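Local coordinates for protein aminotransferase, class III (Thermomicrobium roseum, PDB 6IO1) that probably transfers amino groups as a pyridoxal-phosphate-dependent, (S)-enantioselective omega-transaminase of the class-III aminotransferase family, at residues E360-Y369 with I439-L450. Sequence-based numbering, arbitrary orientation.
Sequences ELKRLEERPY and IEGVAAALSDVL
Leu361 and Ile439 bring the two backbones closest, 6.6 Å between CA atoms, and the chain from there to Tyr369 runs along the C-terminal helix 432-450 down to Leu450. In this C-terminal part of the class-III aminotransferase fold, the last part of helix 346-361, with the 3-10 turn 364-366 and the loop to Tyr369, packs on the last helix, whose Val442 and Leu446 also rest on strand 421-424. At the start, Ile439 CD1 reaches Glu360 CB at 3.5 Å. Next along, Leu364 splits its branches, CD1 meeting Leu446 CD1 while CD2 sits on Ala443 CB and also lies over one face of the Arg367 guanidinium. Arg367 stretches out straight from CG to NE, which carries NH1 to the helix backbone, where it donates to Ala443 O at 3.0 Å. NH1 also donates to Tyr369 OH, so one nitrogen ties the tyrosine hydroxyl to the helix; that hydroxyl bonds to Asp451 O as well. The Tyr369 ring lies between Arg367 CB on one face and Leu450 on the other. A leucine in place of Tyr369 would probably leave Arg367 NH1 without the tyrosine hydroxyl it donates to and Leu450 without a flat surface to pack on. Leu450 CB makes a CH-pi contact there, 3.9 Å from the centroid of the Tyr369 ring and 13° off its normal.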
loop_
_atom_site.group_PDB
_atom_site.type_symbol
_atom_site.label_atom_id
_atom_site.label_comp_id
_atom_site.label_asym_id
_atom_site.label_seq_id
_atom_site.Cartn_x
_atom_site.Cartn_y
_atom_site.Cartn_z
ATOM N N GLU B 360 5.737 20.894 -30.214
ATOM C CA GLU B 360 6.876 20.329 -30.928
ATOM C C GLU B 360 6.641 18.868 -31.308
ATOM O O GLU B 360 6.971 18.457 -32.425
ATOM C CB GLU B 360 8.144 20.485 -30.089
ATOM C CG GLU B 360 8.536 21.937 -29.840
ATOM C CD GLU B 360 8.638 22.739 -31.125
ATOM O OE1 GLU B 360 9.291 22.261 -32.077
ATOM O OE2 GLU B 360 8.060 23.844 -31.185
ATOM N N LEU B 361 6.098 18.062 -30.390
ATOM C CA LEU B 361 5.852 16.650 -30.670
ATOM C C LEU B 361 4.746 16.433 -31.697
ATOM O O LEU B 361 4.756 15.413 -32.393
ATOM C CB LEU B 361 5.512 15.915 -29.374
ATOM C CG LEU B 361 6.654 15.741 -28.369
ATOM C CD1 LEU B 361 6.102 15.341 -27.013
ATOM C CD2 LEU B 361 7.673 14.725 -28.860
ATOM N N LYS B 362 3.794 17.361 -31.820
ATOM C CA LYS B 362 2.725 17.179 -32.794
ATOM C C LYS B 362 3.233 17.179 -34.218
ATOM O O LYS B 362 2.528 16.702 -35.115
ATOM C CB LYS B 362 1.693 18.294 -32.652
ATOM C CG LYS B 362 0.419 17.797 -32.074
ATOM C CD LYS B 362 -0.500 18.924 -31.717
ATOM C CE LYS B 362 -1.927 18.528 -32.021
ATOM N NZ LYS B 362 -2.245 17.173 -31.485
ATOM N N ARG B 363 4.437 17.725 -34.385
ATOM C CA ARG B 363 5.121 17.746 -35.696
ATOM C C ARG B 363 5.338 16.281 -36.072
ATOM O O ARG B 363 5.217 15.951 -37.268
ATOM C CB ARG B 363 6.457 18.485 -35.565
ATOM C CG ARG B 363 7.083 18.884 -36.894
ATOM C CD ARG B 363 8.245 19.842 -36.705
ATOM N NE ARG B 363 8.671 20.456 -37.954
ATOM C CZ ARG B 363 9.554 21.443 -38.044
ATOM N NH1 ARG B 363 10.110 21.936 -36.949
ATOM N NH2 ARG B 363 9.878 21.936 -39.225
ATOM N N LEU B 364 5.610 15.434 -35.071
ATOM C CA LEU B 364 5.895 14.028 -35.378
ATOM C C LEU B 364 4.744 13.396 -36.149
ATOM O O LEU B 364 4.906 12.329 -36.753
ATOM C CB LEU B 364 6.158 13.221 -34.102
ATOM C CG LEU B 364 7.479 13.426 -33.366
ATOM C CD1 LEU B 364 7.440 12.662 -32.050
ATOM C CD2 LEU B 364 8.622 12.943 -34.226
ATOM N N GLU B 365 3.577 14.040 -36.123
ATOM C CA GLU B 365 2.422 13.569 -36.866
ATOM C C GLU B 365 2.639 13.645 -38.364
ATOM O O GLU B 365 1.842 13.075 -39.112
ATOM C CB GLU B 365 1.174 14.368 -36.478
ATOM C CG GLU B 365 0.546 13.941 -35.154
ATOM C CD GLU B 365 -0.677 14.765 -34.790
ATOM O OE1 GLU B 365 -0.913 15.799 -35.449
ATOM O OE2 GLU B 365 -1.400 14.381 -33.845
ATOM N N GLU B 366 3.686 14.338 -38.816
ATOM C CA GLU B 366 4.062 14.310 -40.224
ATOM C C GLU B 366 4.565 12.939 -40.661
ATOM O O GLU B 366 4.579 12.652 -41.863
ATOM C CB GLU B 366 5.134 15.366 -40.488
ATOM C CG GLU B 366 4.671 16.791 -40.261
ATOM C CD GLU B 366 5.815 17.783 -40.269
ATOM O OE1 GLU B 366 5.584 18.959 -39.920
ATOM O OE2 GLU B 366 6.946 17.388 -40.626
ATOM N N ARG B 367 4.990 12.100 -39.724
ATOM C CA ARG B 367 5.501 10.784 -40.063
ATOM C C ARG B 367 4.354 9.811 -40.336
ATOM O O ARG B 367 3.296 9.891 -39.706
ATOM C CB ARG B 367 6.385 10.259 -38.937
ATOM C CG ARG B 367 7.457 11.261 -38.532
ATOM C CD ARG B 367 8.442 10.704 -37.524
ATOM N NE ARG B 367 9.490 11.678 -37.232
ATOM C CZ ARG B 367 10.650 11.386 -36.654
ATOM N NH1 ARG B 367 10.925 10.138 -36.303
ATOM N NH2 ARG B 367 11.538 12.345 -36.431
ATOM N N PRO B 368 4.541 8.880 -41.278
ATOM C CA PRO B 368 3.445 7.958 -41.626
ATOM C C PRO B 368 3.065 6.998 -40.512
ATOM O O PRO B 368 1.968 6.426 -40.568
ATOM C CB PRO B 368 3.991 7.201 -42.847
ATOM C CG PRO B 368 5.470 7.340 -42.763
ATOM C CD PRO B 368 5.739 8.660 -42.103
ATOM N N TYR B 369 3.919 6.796 -39.510
ATOM C CA TYR B 369 3.658 5.817 -38.464
ATOM C C TYR B 369 3.182 6.442 -37.157
ATOM O O TYR B 369 3.061 5.733 -36.153
ATOM C CB TYR B 369 4.904 4.961 -38.212
ATOM C CG TYR B 369 6.199 5.734 -38.093
ATOM C CD1 TYR B 369 6.513 6.433 -36.934
ATOM C CD2 TYR B 369 7.118 5.749 -39.134
ATOM C CE1 TYR B 369 7.700 7.131 -36.819
ATOM C CE2 TYR B 369 8.308 6.446 -39.029
ATOM C CZ TYR B 369 8.593 7.134 -37.870
ATOM O OH TYR B 369 9.777 7.827 -37.762
ATOM N N ILE B 439 12.541 15.858 -26.746
ATOM C CA ILE B 439 11.869 15.789 -28.043
ATOM C C ILE B 439 12.760 15.095 -29.062
ATOM O O ILE B 439 12.331 14.195 -29.798
ATOM C CB ILE B 439 11.434 17.192 -28.513
ATOM C CG1 ILE B 439 10.361 17.757 -27.585
ATOM C CG2 ILE B 439 10.730 17.090 -29.814
ATOM C CD1 ILE B 439 10.312 19.274 -27.587
ATOM N N GLU B 440 14.009 15.567 -29.146
ATOM C CA GLU B 440 14.994 15.054 -30.138
ATOM C C GLU B 440 15.250 13.565 -29.886
ATOM O O GLU B 440 15.274 12.797 -30.867
ATOM C CB GLU B 440 16.297 15.850 -30.042
ATOM C CG GLU B 440 16.153 17.298 -30.474
ATOM C CD GLU B 440 15.795 17.491 -31.938
ATOM O OE1 GLU B 440 15.747 16.485 -32.672
ATOM O OE2 GLU B 440 15.568 18.649 -32.341
ATOM N N GLY B 441 15.399 13.179 -28.617
ATOM C CA GLY B 441 15.608 11.777 -28.279
ATOM C C GLY B 441 14.441 10.917 -28.731
ATOM O O GLY B 441 14.641 9.854 -29.327
ATOM N N VAL B 442 13.207 11.367 -28.464
ATOM C CA VAL B 442 12.036 10.582 -28.853
ATOM C C VAL B 442 11.961 10.443 -30.369
ATOM O O VAL B 442 11.713 9.348 -30.894
ATOM C CB VAL B 442 10.758 11.220 -28.277
ATOM C CG1 VAL B 442 9.514 10.635 -28.948
ATOM C CG2 VAL B 442 10.698 11.021 -26.771
ATOM N N ALA B 443 12.177 11.544 -31.095
ATOM C CA ALA B 443 12.115 11.497 -32.555
ATOM C C ALA B 443 13.171 10.554 -33.119
ATOM O O ALA B 443 12.889 9.741 -34.010
ATOM C CB ALA B 443 12.288 12.902 -33.128
ATOM N N ALA B 444 14.388 10.652 -32.576
ATOM C CA ALA B 444 15.515 9.795 -33.012
ATOM C C ALA B 444 15.197 8.324 -32.713
ATOM O O ALA B 444 15.452 7.476 -33.591
ATOM C CB ALA B 444 16.779 10.234 -32.315
ATOM N N ALA B 445 14.626 8.045 -31.535
ATOM C CA ALA B 445 14.286 6.657 -31.140
ATOM C C ALA B 445 13.243 6.088 -32.110
ATOM O O ALA B 445 13.404 4.932 -32.543
ATOM C CB ALA B 445 13.777 6.646 -29.720
ATOM N N LEU B 446 12.239 6.897 -32.461
ATOM C CA LEU B 446 11.198 6.487 -33.396
ATOM C C LEU B 446 11.785 6.214 -34.774
ATOM O O LEU B 446 11.415 5.236 -35.437
ATOM C CB LEU B 446 10.111 7.558 -33.481
ATOM C CG LEU B 446 9.097 7.632 -32.336
ATOM C CD1 LEU B 446 8.379 8.974 -32.347
ATOM C CD2 LEU B 446 8.098 6.487 -32.422
ATOM N N SER B 447 12.708 7.072 -35.221
ATOM C CA SER B 447 13.377 6.844 -36.499
ATOM C C SER B 447 14.204 5.564 -36.473
ATOM O O SER B 447 14.247 4.824 -37.460
ATOM C CB SER B 447 14.254 8.044 -36.850
ATOM O OG SER B 447 13.464 9.185 -37.136
ATOM N N ASP B 448 14.888 5.297 -35.360
ATOM C CA ASP B 448 15.687 4.080 -35.257
ATOM C C ASP B 448 14.818 2.843 -35.430
ATOM O O ASP B 448 15.174 1.914 -36.165
ATOM C CB ASP B 448 16.416 4.030 -33.915
ATOM C CG ASP B 448 17.386 5.176 -33.736
ATOM O OD1 ASP B 448 17.796 5.774 -34.752
ATOM O OD2 ASP B 448 17.738 5.479 -32.576
ATOM N N VAL B 449 13.662 2.820 -34.769
ATOM C CA VAL B 449 12.856 1.603 -34.798
ATOM C C VAL B 449 12.089 1.478 -36.111
ATOM O O VAL B 449 12.017 0.390 -36.695
ATOM C CB VAL B 449 11.912 1.550 -33.586
ATOM C CG1 VAL B 449 10.967 0.373 -33.723
ATOM C CG2 VAL B 449 12.717 1.437 -32.302
ATOM N N LEU B 450 11.514 2.575 -36.610
ATOM C CA LEU B 450 10.604 2.494 -37.743
ATOM C C LEU B 450 11.079 3.225 -38.991
ATOM O O LEU B 450 10.390 3.157 -40.014
ATOM C CB LEU B 450 9.221 3.039 -37.347
ATOM C CG LEU B 450 8.651 2.496 -36.032
ATOM C CD1 LEU B 450 7.659 3.473 -35.418
ATOM C CD2 LEU B 450 8.003 1.139 -36.246
#